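Local coordinates for protein RNA 2'-o-ribose methyltransferase (Thermus thermophilus, PDB 1IPA) that probably transfers a methyl group to a ribose 2'-hydroxyl of RNA, as a knotted methyltransferase of the SpoU (TrmH) family, at residues Y110-V120 with V179-L188; I212-G220 with A241-S249. One frame throughout, in Å; residues are numbered along the deposited sequence.

Contact 1: residues Y110-V120 with V179-L188; sequences YRPSPDALILV and VLDWIKQHNL
Tyr-110 lies beside Trp-182 where the chain enters the parallel, Rossmann-like sheet of the knotted methyltransferase domain. Helix 176-185, the crossover helix between strands 171-174 and 190-193 of this sheet, packs across strand 117-122 and therefore runs nearly antiparallel to it. The phenol ring and the six-membered ring of Trp-182 are almost parallel, at 16°, but slid so far apart that they barely overlap. The touch is Tyr-110 CD2 on Trp-182 CZ2 at 3.7 Å. Tyr-110 O lies in the indole plane at its edge, and the phenol OH bonds to Glu-143. Arg-111 adds its CB beside His-186 NE2. Pro-112 is the wedge: CD sits 3.7 Å from Trp-182 CZ2 and equally 3.7 Å from His-186 CD2, and CG rests near His-186 CB. After the type I turn of Ser-113 to Ala-116 the strand begins. Ile-118 meets Trp-182 from the opposite direction, its CD1 4.0 Å from CH2 at the indole edge; the same CD1 lies 3.7 Å from Leu-188 CD2. An anti chi1 (-176°) carries the indole out to Tyr-110, Pro-112 and Ile-118. Further in, Val-120 and Val-179 meet tip to tip through their CG1 methyls, while Val-120 CG2 faces Ile-183 CD1; Trp-225 of helix 223-228 touches both valines. A Schellman motif closes the helix, Leu-188 N bonding back to Ile-183 O and Asn-187 N to Lys-184 O, with Asn-187 at C-prime in positive phi, and turns the chain toward strand 190-193. Just before it, His-186 fastens back on the last turn: ND1 donates to Trp-182 O at 3.2 Å, nearly straight at 174°, while His-186 N reaches the same oxygen from the opposite face of its carbonyl plane.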
ATOM      1  N   TYR A 110       6.039  14.520   9.712  1.00 63.72           N
ATOM      2  CA  TYR A 110       6.573  14.626   8.365  1.00 59.05           C
ATOM      3  C   TYR A 110       6.467  16.012   7.744  1.00 59.16           C
ATOM      4  O   TYR A 110       5.431  16.669   7.831  1.00 59.12           O
ATOM      5  CB  TYR A 110       5.860  13.607   7.474  1.00 54.14           C
ATOM      6  CG  TYR A 110       6.118  13.744   5.990  1.00 48.69           C
ATOM      7  CD1 TYR A 110       7.402  13.608   5.466  1.00 46.10           C
ATOM      8  CD2 TYR A 110       5.068  13.986   5.107  1.00 45.38           C
ATOM      9  CE1 TYR A 110       7.629  13.709   4.097  1.00 44.56           C
ATOM     10  CE2 TYR A 110       5.282  14.090   3.744  1.00 42.61           C
ATOM     11  CZ  TYR A 110       6.561  13.951   3.242  1.00 43.36           C
ATOM     12  OH  TYR A 110       6.771  14.062   1.890  1.00 39.56           O
ATOM     13  N   ARG A 111       7.564  16.445   7.127  1.00 59.26           N
ATOM     14  CA  ARG A 111       7.630  17.725   6.429  1.00 59.68           C
ATOM     15  C   ARG A 111       8.255  17.468   5.064  1.00 57.06           C
ATOM     16  O   ARG A 111       9.380  16.970   4.959  1.00 57.20           O
ATOM     17  CB  ARG A 111       8.455  18.766   7.207  1.00 62.64           C
ATOM     18  CG  ARG A 111       9.515  18.208   8.145  1.00 68.38           C
ATOM     19  CD  ARG A 111      10.706  17.590   7.424  1.00 73.72           C
ATOM     20  NE  ARG A 111      11.580  16.897   8.370  1.00 77.60           N
ATOM     21  CZ  ARG A 111      11.238  15.792   9.028  1.00 79.49           C
ATOM     22  NH1 ARG A 111      10.042  15.244   8.838  1.00 80.41           N
ATOM     23  NH2 ARG A 111      12.082  15.243   9.895  1.00 80.34           N
ATOM     24  N   PRO A 112       7.523  17.801   3.994  1.00 54.27           N
ATOM     25  CA  PRO A 112       7.996  17.604   2.622  1.00 52.22           C
ATOM     26  C   PRO A 112       9.366  18.201   2.323  1.00 50.55           C
ATOM     27  O   PRO A 112       9.645  19.346   2.672  1.00 50.78           O
ATOM     28  CB  PRO A 112       6.888  18.239   1.782  1.00 52.31           C
ATOM     29  CG  PRO A 112       6.320  19.285   2.698  1.00 53.65           C
ATOM     30  CD  PRO A 112       6.263  18.563   4.013  1.00 53.41           C
ATOM     31  N   SER A 113      10.218  17.419   1.673  1.00 48.16           N
ATOM     32  CA  SER A 113      11.544  17.888   1.310  1.00 47.07           C
ATOM     33  C   SER A 113      11.437  18.624  -0.030  1.00 47.11           C
ATOM     34  O   SER A 113      10.432  18.510  -0.724  1.00 46.38           O
ATOM     35  CB  SER A 113      12.505  16.703   1.190  1.00 46.70           C
ATOM     36  OG  SER A 113      12.182  15.893   0.076  1.00 46.37           O
ATOM     37  N   PRO A 114      12.473  19.390  -0.409  1.00 47.04           N
ATOM     38  CA  PRO A 114      12.474  20.139  -1.671  1.00 46.81           C
ATOM     39  C   PRO A 114      12.306  19.301  -2.945  1.00 46.19           C
ATOM     40  O   PRO A 114      12.132  19.846  -4.042  1.00 46.11           O
ATOM     41  CB  PRO A 114      13.812  20.876  -1.631  1.00 47.68           C
ATOM     42  CG  PRO A 114      14.678  19.965  -0.813  1.00 48.80           C
ATOM     43  CD  PRO A 114      13.750  19.568   0.304  1.00 47.41           C
ATOM     44  N   ASP A 115      12.354  17.980  -2.799  1.00 44.66           N
ATOM     45  CA  ASP A 115      12.199  17.070  -3.937  1.00 42.35           C
ATOM     46  C   ASP A 115      10.919  16.253  -3.748  1.00 39.08           C
ATOM     47  O   ASP A 115      10.694  15.274  -4.452  1.00 38.36           O
ATOM     48  CB  ASP A 115      13.388  16.097  -4.020  1.00 43.43           C
ATOM     49  CG  ASP A 115      14.708  16.784  -4.339  1.00 47.82           C
ATOM     50  OD1 ASP A 115      14.919  17.195  -5.499  1.00 49.52           O
ATOM     51  OD2 ASP A 115      15.547  16.906  -3.421  1.00 52.01           O
ATOM     52  N   ALA A 116      10.078  16.674  -2.809  1.00 35.64           N
ATOM     53  CA  ALA A 116       8.853  15.952  -2.479  1.00 34.20           C
ATOM     54  C   ALA A 116       7.774  15.714  -3.533  1.00 34.34           C
ATOM     55  O   ALA A 116       7.135  16.650  -4.012  1.00 34.75           O
ATOM     56  CB  ALA A 116       8.212  16.588  -1.270  1.00 32.66           C
ATOM     57  N   LEU A 117       7.562  14.448  -3.873  1.00 31.49           N
ATOM     58  CA  LEU A 117       6.505  14.068  -4.802  1.00 30.36           C
ATOM     59  C   LEU A 117       5.494  13.350  -3.904  1.00 28.15           C
ATOM     60  O   LEU A 117       5.749  12.259  -3.411  1.00 26.63           O
ATOM     61  CB  LEU A 117       7.028  13.121  -5.886  1.00 32.58           C
ATOM     62  CG  LEU A 117       5.962  12.556  -6.832  1.00 34.32           C
ATOM     63  CD1 LEU A 117       5.215  13.688  -7.540  1.00 33.63           C
ATOM     64  CD2 LEU A 117       6.627  11.638  -7.843  1.00 36.38           C
ATOM     65  N   ILE A 118       4.350  13.983  -3.693  1.00 26.80           N
ATOM     66  CA  ILE A 118       3.326  13.447  -2.816  1.00 25.78           C
ATOM     67  C   ILE A 118       2.021  13.080  -3.508  1.00 27.13           C
ATOM     68  O   ILE A 118       1.491  13.843  -4.316  1.00 27.70           O
ATOM     69  CB  ILE A 118       3.032  14.466  -1.685  1.00 24.15           C
ATOM     70  CG1 ILE A 118       4.251  14.568  -0.762  1.00 24.51           C
ATOM     71  CG2 ILE A 118       1.801  14.062  -0.903  1.00 23.13           C
ATOM     72  CD1 ILE A 118       4.266  15.804   0.100  1.00 24.56           C
ATOM     73  N   LEU A 119       1.501  11.902  -3.178  1.00 26.33           N
ATOM     74  CA  LEU A 119       0.241  11.455  -3.751  1.00 26.25           C
ATOM     75  C   LEU A 119      -0.838  11.532  -2.689  1.00 26.63           C
ATOM     76  O   LEU A 119      -0.692  10.961  -1.621  1.00 27.46           O
ATOM     77  CB  LEU A 119       0.344  10.009  -4.250  1.00 24.45           C
ATOM     78  CG  LEU A 119      -0.974   9.383  -4.724  1.00 20.92           C
ATOM     79  CD1 LEU A 119      -1.484  10.164  -5.917  1.00 20.94           C
ATOM     80  CD2 LEU A 119      -0.765   7.920  -5.096  1.00 17.58           C
ATOM     81  N   VAL A 120      -1.911  12.252  -2.974  1.00 27.22           N
ATOM     82  CA  VAL A 120      -3.011  12.352  -2.029  1.00 28.48           C
ATOM     83  C   VAL A 120      -4.170  11.537  -2.594  1.00 29.09           C
ATOM     84  O   VAL A 120      -4.720  11.869  -3.643  1.00 28.25           O
ATOM     85  CB  VAL A 120      -3.461  13.821  -1.832  1.00 29.37           C
ATOM     86  CG1 VAL A 120      -4.592  13.892  -0.820  1.00 30.40           C
ATOM     87  CG2 VAL A 120      -2.291  14.665  -1.352  1.00 28.63           C
ATOM     88  N   VAL A 179      -5.962  16.893   6.101  1.00 36.19           N
ATOM     89  CA  VAL A 179      -4.968  16.788   5.044  1.00 34.71           C
ATOM     90  C   VAL A 179      -4.883  18.096   4.270  1.00 34.77           C
ATOM     91  O   VAL A 179      -3.792  18.551   3.931  1.00 36.11           O
ATOM     92  CB  VAL A 179      -5.305  15.621   4.089  1.00 34.11           C
ATOM     93  CG1 VAL A 179      -4.473  15.710   2.815  1.00 32.06           C
ATOM     94  CG2 VAL A 179      -5.034  14.298   4.797  1.00 33.61           C
ATOM     95  N   LEU A 180      -6.033  18.706   4.001  1.00 35.18           N
ATOM     96  CA  LEU A 180      -6.065  19.973   3.281  1.00 37.50           C
ATOM     97  C   LEU A 180      -5.381  21.085   4.081  1.00 39.24           C
ATOM     98  O   LEU A 180      -4.628  21.883   3.529  1.00 39.66           O
ATOM     99  CB  LEU A 180      -7.515  20.342   2.943  1.00 36.77           C
ATOM    100  CG  LEU A 180      -8.038  19.562   1.729  1.00 35.79           C
ATOM    101  CD1 LEU A 180      -9.539  19.724   1.560  1.00 34.43           C
ATOM    102  CD2 LEU A 180      -7.301  20.062   0.499  1.00 34.02           C
ATOM    103  N   ASP A 181      -5.622  21.122   5.388  1.00 41.19           N
ATOM    104  CA  ASP A 181      -4.991  22.131   6.232  1.00 43.14           C
ATOM    105  C   ASP A 181      -3.494  21.867   6.254  1.00 42.92           C
ATOM    106  O   ASP A 181      -2.688  22.794   6.338  1.00 44.05           O
ATOM    107  CB  ASP A 181      -5.537  22.068   7.660  1.00 45.22           C
ATOM    108  CG  ASP A 181      -7.021  22.379   7.735  1.00 47.86           C
ATOM    109  OD1 ASP A 181      -7.573  22.318   8.852  1.00 50.07           O
ATOM    110  OD2 ASP A 181      -7.637  22.681   6.685  1.00 48.45           O
ATOM    111  N   TRP A 182      -3.120  20.597   6.170  1.00 43.01           N
ATOM    112  CA  TRP A 182      -1.708  20.234   6.177  1.00 43.95           C
ATOM    113  C   TRP A 182      -1.004  20.781   4.926  1.00 44.61           C
ATOM    114  O   TRP A 182       0.074  21.375   5.015  1.00 43.35           O
ATOM    115  CB  TRP A 182      -1.558  18.711   6.227  1.00 43.11           C
ATOM    116  CG  TRP A 182      -0.134  18.261   6.338  1.00 41.25           C
ATOM    117  CD1 TRP A 182       0.622  18.217   7.469  1.00 40.93           C
ATOM    118  CD2 TRP A 182       0.718  17.844   5.266  1.00 39.47           C
ATOM    119  NE1 TRP A 182       1.896  17.801   7.170  1.00 40.96           N
ATOM    120  CE2 TRP A 182       1.983  17.565   5.824  1.00 40.31           C
ATOM    121  CE3 TRP A 182       0.536  17.681   3.886  1.00 39.49           C
ATOM    122  CZ2 TRP A 182       3.067  17.132   5.052  1.00 39.26           C
ATOM    123  CZ3 TRP A 182       1.614  17.250   3.117  1.00 38.86           C
ATOM    124  CH2 TRP A 182       2.863  16.981   3.705  1.00 39.09           C
ATOM    125  N   ILE A 183      -1.625  20.571   3.767  1.00 45.35           N
ATOM    126  CA  ILE A 183      -1.076  21.030   2.492  1.00 45.68           C
ATOM    127  C   ILE A 183      -0.747  22.519   2.574  1.00 46.72           C
ATOM    128  O   ILE A 183       0.385  22.933   2.335  1.00 46.13           O
ATOM    129  CB  ILE A 183      -2.090  20.828   1.327  1.00 44.42           C
ATOM    130  CG1 ILE A 183      -2.593  19.384   1.294  1.00 41.94           C
ATOM    131  CG2 ILE A 183      -1.437  21.186  -0.001  1.00 43.09           C
ATOM    132  CD1 ILE A 183      -1.546  18.376   0.963  1.00 42.62           C
ATOM    133  N   LYS A 184      -1.755  23.314   2.914  1.00 48.59           N
ATOM    134  CA  LYS A 184      -1.592  24.759   3.020  1.00 51.77           C
ATOM    135  C   LYS A 184      -0.590  25.145   4.094  1.00 52.25           C
ATOM    136  O   LYS A 184       0.110  26.143   3.964  1.00 51.97           O
ATOM    137  CB  LYS A 184      -2.947  25.416   3.294  1.00 52.58           C
ATOM    138  CG  LYS A 184      -3.992  25.056   2.243  1.00 55.52           C
ATOM    139  CD  LYS A 184      -3.461  25.355   0.837  1.00 56.75           C
ATOM    140  CE  LYS A 184      -4.041  24.417  -0.216  1.00 55.49           C
ATOM    141  NZ  LYS A 184      -3.249  24.492  -1.472  1.00 54.02           N
ATOM    142  N   GLN A 185      -0.516  24.340   5.145  1.00 53.92           N
ATOM    143  CA  GLN A 185       0.404  24.594   6.245  1.00 54.39           C
ATOM    144  C   GLN A 185       1.851  24.638   5.755  1.00 53.25           C
ATOM    145  O   GLN A 185       2.684  25.367   6.303  1.00 51.97           O
ATOM    146  CB  GLN A 185       0.250  23.507   7.310  1.00 58.21           C
ATOM    147  CG  GLN A 185       0.897  23.840   8.634  1.00 62.83           C
ATOM    148  CD  GLN A 185       0.443  25.188   9.155  1.00 66.62           C
ATOM    149  OE1 GLN A 185      -0.751  25.501   9.141  1.00 69.37           O
ATOM    150  NE2 GLN A 185       1.391  25.992   9.624  1.00 68.04           N
ATOM    151  N   HIS A 186       2.148  23.857   4.720  1.00 51.35           N
ATOM    152  CA  HIS A 186       3.499  23.819   4.173  1.00 49.94           C
ATOM    153  C   HIS A 186       3.608  24.493   2.813  1.00 47.66           C
ATOM    154  O   HIS A 186       4.598  24.306   2.102  1.00 46.27           O
ATOM    155  CB  HIS A 186       3.993  22.374   4.061  1.00 51.18           C
ATOM    156  CG  HIS A 186       4.152  21.685   5.380  1.00 53.28           C
ATOM    157  ND1 HIS A 186       3.082  21.221   6.112  1.00 54.98           N
ATOM    158  CD2 HIS A 186       5.258  21.401   6.107  1.00 53.54           C
ATOM    159  CE1 HIS A 186       3.520  20.677   7.234  1.00 55.12           C
ATOM    160  NE2 HIS A 186       4.837  20.773   7.256  1.00 55.12           N
ATOM    161  N   ASN A 187       2.603  25.291   2.468  1.00 46.57           N
ATOM    162  CA  ASN A 187       2.574  25.978   1.182  1.00 44.99           C
ATOM    163  C   ASN A 187       2.963  24.998   0.081  1.00 41.77           C
ATOM    164  O   ASN A 187       3.826  25.279  -0.747  1.00 41.62           O
ATOM    165  CB  ASN A 187       3.524  27.184   1.180  1.00 47.06           C
ATOM    166  CG  ASN A 187       2.936  28.393   1.898  1.00 49.27           C
ATOM    167  OD1 ASN A 187       1.765  28.727   1.711  1.00 50.12           O
ATOM    168  ND2 ASN A 187       3.751  29.062   2.710  1.00 49.73           N
ATOM    169  N   LEU A 188       2.315  23.839   0.090  1.00 38.13           N
ATOM    170  CA  LEU A 188       2.588  22.797  -0.890  1.00 35.07           C
ATOM    171  C   LEU A 188       1.648  22.903  -2.089  1.00 32.30           C
ATOM    172  O   LEU A 188       0.443  22.729  -1.956  1.00 31.35           O
ATOM    173  CB  LEU A 188       2.429  21.425  -0.229  1.00 34.50           C
ATOM    174  CG  LEU A 188       2.804  20.156  -0.996  1.00 33.32           C
ATOM    175  CD1 LEU A 188       4.307  20.103  -1.211  1.00 32.01           C
ATOM    176  CD2 LEU A 188       2.339  18.930  -0.205  1.00 31.82           C
TER

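Contact 2: residues I212-G220 with A241-S249; sequences IAVGPEHEG and ADSLNVSVS
The imidazole of His-218, poorly ordered, has CG of Glu-217 over the centre of one face, 3.6 Å above the plane, while Ser-243 OG approaches it obliquely. Glu-217 has CG between its backbone N and carbonyl carbon (chi1 71°) and is extended beyond it (chi2 179°), which lays the carboxylate along residues 244-246 with OE1 3.5 Å from Asn-245 CA. The third flat group, the Asn-245 amide, caps helix 246-261: OD1 takes Ser-247 N in its plane on a lone pair at 2.8 Å, and Ser-247 OG from above that plane at 3.0 Å. The backbone path sets Glu-217 CB against Leu-244 O, 3.2 Å away, a tight fit. Nearby, Ser-243 CB rests 3.4 Å from Glu-217 O. Val-246 CG1 packs against the backbone of Gly-215 to Glu-217, 3.5 Å from Gly-215 O. Val-214 CG1 lightly touches Ser-249 CB. Across the segments everything is packing, and Val-133 of helix 127-140 also touches Val-246. A loop leaving strand 210-214 set against the start of the C-terminal helix is characteristic of the SPOUT trefoil knot, where, as in relatives, such loops probably form the cofactor pocket.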
ATOM      1  N   ILE A 212      -0.312  15.676  -5.508  1.00 24.61           N
ATOM      2  CA  ILE A 212      -1.300  15.341  -6.524  1.00 23.95           C
ATOM      3  C   ILE A 212      -2.436  14.529  -5.920  1.00 25.10           C
ATOM      4  O   ILE A 212      -2.222  13.432  -5.390  1.00 24.99           O
ATOM      5  CB  ILE A 212      -0.673  14.524  -7.658  1.00 23.05           C
ATOM      6  CG1 ILE A 212       0.556  15.257  -8.203  1.00 23.14           C
ATOM      7  CG2 ILE A 212      -1.708  14.284  -8.751  1.00 21.77           C
ATOM      8  CD1 ILE A 212       1.321  14.485  -9.268  1.00 25.73           C
ATOM      9  N   ALA A 213      -3.645  15.067  -6.019  1.00 22.97           N
ATOM     10  CA  ALA A 213      -4.810  14.403  -5.478  1.00 23.44           C
ATOM     11  C   ALA A 213      -5.596  13.638  -6.535  1.00 25.05           C
ATOM     12  O   ALA A 213      -5.682  14.056  -7.683  1.00 26.32           O
ATOM     13  CB  ALA A 213      -5.710  15.419  -4.808  1.00 20.77           C
ATOM     14  N   VAL A 214      -6.162  12.508  -6.127  1.00 26.71           N
ATOM     15  CA  VAL A 214      -6.983  11.679  -6.998  1.00 29.35           C
ATOM     16  C   VAL A 214      -8.158  11.173  -6.152  1.00 32.28           C
ATOM     17  O   VAL A 214      -7.984  10.826  -4.982  1.00 33.50           O
ATOM     18  CB  VAL A 214      -6.193  10.480  -7.559  1.00 28.73           C
ATOM     19  CG1 VAL A 214      -7.111   9.596  -8.376  1.00 34.04           C
ATOM     20  CG2 VAL A 214      -5.063  10.970  -8.437  1.00 28.87           C
ATOM     21  N   GLY A 215      -9.354  11.152  -6.727  1.00 33.76           N
ATOM     22  CA  GLY A 215     -10.509  10.699  -5.978  1.00 36.94           C
ATOM     23  C   GLY A 215     -10.860   9.269  -6.327  1.00 39.62           C
ATOM     24  O   GLY A 215     -10.070   8.593  -6.988  1.00 39.99           O
ATOM     25  N   PRO A 216     -12.033   8.773  -5.898  1.00 41.30           N
ATOM     26  CA  PRO A 216     -12.448   7.398  -6.198  1.00 43.03           C
ATOM     27  C   PRO A 216     -12.581   7.284  -7.707  1.00 44.37           C
ATOM     28  O   PRO A 216     -12.748   8.297  -8.380  1.00 44.34           O
ATOM     29  CB  PRO A 216     -13.799   7.279  -5.493  1.00 43.91           C
ATOM     30  CG  PRO A 216     -13.707   8.292  -4.375  1.00 42.66           C
ATOM     31  CD  PRO A 216     -13.044   9.454  -5.072  1.00 41.76           C
ATOM     32  N   GLU A 217     -12.517   6.071  -8.246  1.00 46.72           N
ATOM     33  CA  GLU A 217     -12.622   5.911  -9.693  1.00 49.84           C
ATOM     34  C   GLU A 217     -14.037   6.148 -10.211  1.00 52.39           C
ATOM     35  O   GLU A 217     -14.225   6.562 -11.355  1.00 52.65           O
ATOM     36  CB  GLU A 217     -12.138   4.524 -10.124  1.00 48.90           C
ATOM     37  CG  GLU A 217     -13.042   3.381  -9.744  1.00 49.40           C
ATOM     38  CD  GLU A 217     -12.510   2.052 -10.232  1.00 49.35           C
ATOM     39  OE1 GLU A 217     -11.473   1.597  -9.714  1.00 51.40           O
ATOM     40  OE2 GLU A 217     -13.121   1.461 -11.143  1.00 50.30           O
ATOM     41  N   HIS A 218     -15.030   5.899  -9.365  1.00 55.37           N
ATOM     42  CA  HIS A 218     -16.420   6.094  -9.761  1.00 58.60           C
ATOM     43  C   HIS A 218     -16.941   7.451  -9.300  1.00 59.56           C
ATOM     44  O   HIS A 218     -18.152   7.657  -9.212  1.00 60.75           O
ATOM     45  CB  HIS A 218     -17.307   4.983  -9.179  1.00 60.83           C
ATOM     46  CG  HIS A 218     -16.888   3.597  -9.572  1.00 63.08           C
ATOM     47  ND1 HIS A 218     -16.600   3.245 -10.875  1.00 63.49           N
ATOM     48  CD2 HIS A 218     -16.730   2.471  -8.836  1.00 63.25           C
ATOM     49  CE1 HIS A 218     -16.282   1.964 -10.923  1.00 63.15           C
ATOM     50  NE2 HIS A 218     -16.353   1.470  -9.699  1.00 63.00           N
ATOM     51  N   GLU A 219     -16.031   8.378  -9.015  1.00 59.99           N
ATOM     52  CA  GLU A 219     -16.432   9.706  -8.552  1.00 60.16           C
ATOM     53  C   GLU A 219     -15.319  10.748  -8.649  1.00 58.62           C
ATOM     54  O   GLU A 219     -14.133  10.421  -8.653  1.00 58.97           O
ATOM     55  CB  GLU A 219     -16.915   9.619  -7.103  1.00 62.43           C
ATOM     56  CG  GLU A 219     -17.470  10.918  -6.544  1.00 64.55           C
ATOM     57  CD  GLU A 219     -17.881  10.790  -5.090  1.00 66.58           C
ATOM     58  OE1 GLU A 219     -18.438  11.767  -4.540  1.00 68.63           O
ATOM     59  OE2 GLU A 219     -17.644   9.715  -4.496  1.00 66.74           O
ATOM     60  N   GLY A 220     -15.716  12.011  -8.726  1.00 56.98           N
ATOM     61  CA  GLY A 220     -14.743  13.082  -8.808  1.00 55.11           C
ATOM     62  C   GLY A 220     -14.378  13.611  -7.434  1.00 53.92           C
ATOM     63  O   GLY A 220     -14.919  13.171  -6.418  1.00 52.62           O
ATOM     64  N   ALA A 241     -14.144   3.174 -22.067  1.00 31.14           N
ATOM     65  CA  ALA A 241     -13.959   3.258 -20.624  1.00 29.62           C
ATOM     66  C   ALA A 241     -14.255   4.663 -20.142  1.00 29.52           C
ATOM     67  O   ALA A 241     -13.880   5.643 -20.781  1.00 27.03           O
ATOM     68  CB  ALA A 241     -12.539   2.853 -20.236  1.00 27.95           C
ATOM     69  N   ASP A 242     -14.952   4.756 -19.019  1.00 29.72           N
ATOM     70  CA  ASP A 242     -15.286   6.054 -18.470  1.00 33.66           C
ATOM     71  C   ASP A 242     -14.301   6.412 -17.364  1.00 33.51           C
ATOM     72  O   ASP A 242     -14.251   7.551 -16.912  1.00 33.32           O
ATOM     73  CB  ASP A 242     -16.717   6.054 -17.917  1.00 37.86           C
ATOM     74  CG  ASP A 242     -16.885   5.125 -16.729  1.00 43.68           C
ATOM     75  OD1 ASP A 242     -17.117   3.909 -16.935  1.00 49.20           O
ATOM     76  OD2 ASP A 242     -16.773   5.611 -15.585  1.00 46.67           O
ATOM     77  N   SER A 243     -13.499   5.439 -16.944  1.00 32.73           N
ATOM     78  CA  SER A 243     -12.539   5.681 -15.883  1.00 32.18           C
ATOM     79  C   SER A 243     -11.485   4.591 -15.788  1.00 30.69           C
ATOM     80  O   SER A 243     -11.527   3.597 -16.506  1.00 29.51           O
ATOM     81  CB  SER A 243     -13.270   5.785 -14.543  1.00 34.03           C
ATOM     82  OG  SER A 243     -13.925   4.564 -14.233  1.00 34.48           O
ATOM     83  N   LEU A 244     -10.538   4.798 -14.881  1.00 30.37           N
ATOM     84  CA  LEU A 244      -9.459   3.852 -14.651  1.00 28.82           C
ATOM     85  C   LEU A 244      -9.341   3.562 -13.164  1.00 28.49           C
ATOM     86  O   LEU A 244      -9.790   4.345 -12.327  1.00 26.52           O
ATOM     87  CB  LEU A 244      -8.126   4.429 -15.142  1.00 28.12           C
ATOM     88  CG  LEU A 244      -7.942   4.709 -16.636  1.00 28.85           C
ATOM     89  CD1 LEU A 244      -6.730   5.586 -16.837  1.00 27.37           C
ATOM     90  CD2 LEU A 244      -7.791   3.398 -17.397  1.00 28.89           C
ATOM     91  N   ASN A 245      -8.742   2.420 -12.852  1.00 28.26           N
ATOM     92  CA  ASN A 245      -8.497   2.021 -11.482  1.00 28.03           C
ATOM     93  C   ASN A 245      -7.629   3.152 -10.927  1.00 25.92           C
ATOM     94  O   ASN A 245      -6.843   3.735 -11.668  1.00 21.01           O
ATOM     95  CB  ASN A 245      -7.722   0.697 -11.476  1.00 33.47           C
ATOM     96  CG  ASN A 245      -7.492   0.154 -10.082  1.00 37.75           C
ATOM     97  OD1 ASN A 245      -6.779   0.748  -9.273  1.00 40.11           O
ATOM     98  ND2 ASN A 245      -8.102  -0.989  -9.792  1.00 43.74           N
ATOM     99  N   VAL A 246      -7.774   3.464  -9.640  1.00 25.71           N
ATOM    100  CA  VAL A 246      -6.994   4.542  -9.030  1.00 24.80           C
ATOM    101  C   VAL A 246      -5.487   4.256  -9.048  1.00 24.07           C
ATOM    102  O   VAL A 246      -4.678   5.173  -9.149  1.00 24.08           O
ATOM    103  CB  VAL A 246      -7.441   4.810  -7.569  1.00 24.91           C
ATOM    104  CG1 VAL A 246      -8.835   5.399  -7.540  1.00 25.08           C
ATOM    105  CG2 VAL A 246      -7.427   3.526  -6.783  1.00 26.98           C
ATOM    106  N   SER A 247      -5.104   2.988  -8.965  1.00 22.70           N
ATOM    107  CA  SER A 247      -3.691   2.651  -8.975  1.00 22.38           C
ATOM    108  C   SER A 247      -3.089   2.958 -10.344  1.00 22.22           C
ATOM    109  O   SER A 247      -1.919   3.327 -10.442  1.00 22.01           O
ATOM    110  CB  SER A 247      -3.481   1.176  -8.612  1.00 24.85           C
ATOM    111  OG  SER A 247      -3.865   0.318  -9.668  1.00 28.72           O
ATOM    112  N   VAL A 248      -3.888   2.813 -11.399  1.00 19.69           N
ATOM    113  CA  VAL A 248      -3.415   3.119 -12.741  1.00 21.12           C
ATOM    114  C   VAL A 248      -3.294   4.638 -12.910  1.00 22.12           C
ATOM    115  O   VAL A 248      -2.305   5.126 -13.469  1.00 24.42           O
ATOM    116  CB  VAL A 248      -4.362   2.548 -13.838  1.00 21.75           C
ATOM    117  CG1 VAL A 248      -3.890   2.985 -15.213  1.00 19.34           C
ATOM    118  CG2 VAL A 248      -4.392   1.019 -13.766  1.00 21.60           C
ATOM    119  N   SER A 249      -4.283   5.386 -12.429  1.00 20.35           N
ATOM    120  CA  SER A 249      -4.240   6.850 -12.531  1.00 23.07           C
ATOM    121  C   SER A 249      -3.058   7.429 -11.739  1.00 22.67           C
ATOM    122  O   SER A 249      -2.390   8.366 -12.194  1.00 22.03           O
ATOM    123  CB  SER A 249      -5.539   7.487 -12.007  1.00 22.21           C
ATOM    124  OG  SER A 249      -6.611   7.294 -12.900  1.00 20.87           O
TER

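How the contacts relate
Contact 1 closes before contact 2 opens along the chain, with about 21 Å between their centres. They share one parallel sheet, in which strands 117-122 and 210-214 are neighbours: Ile-212 O probably accepts from Val-120 N at 2.7 Å, and Ile-212 N probably donates to Ile-118 O. Helices cover the strand of contact 1 on both faces. Ile-118 and Val-120 turn toward helix 176-185, whereas Leu-117 and Leu-119 pack on helix 246-261, the helix that begins in contact 2. Contact 1 thus joins the sheet to a covering helix, while contact 2 sits where the knotted C-terminal part passes the loop after strand 210-214.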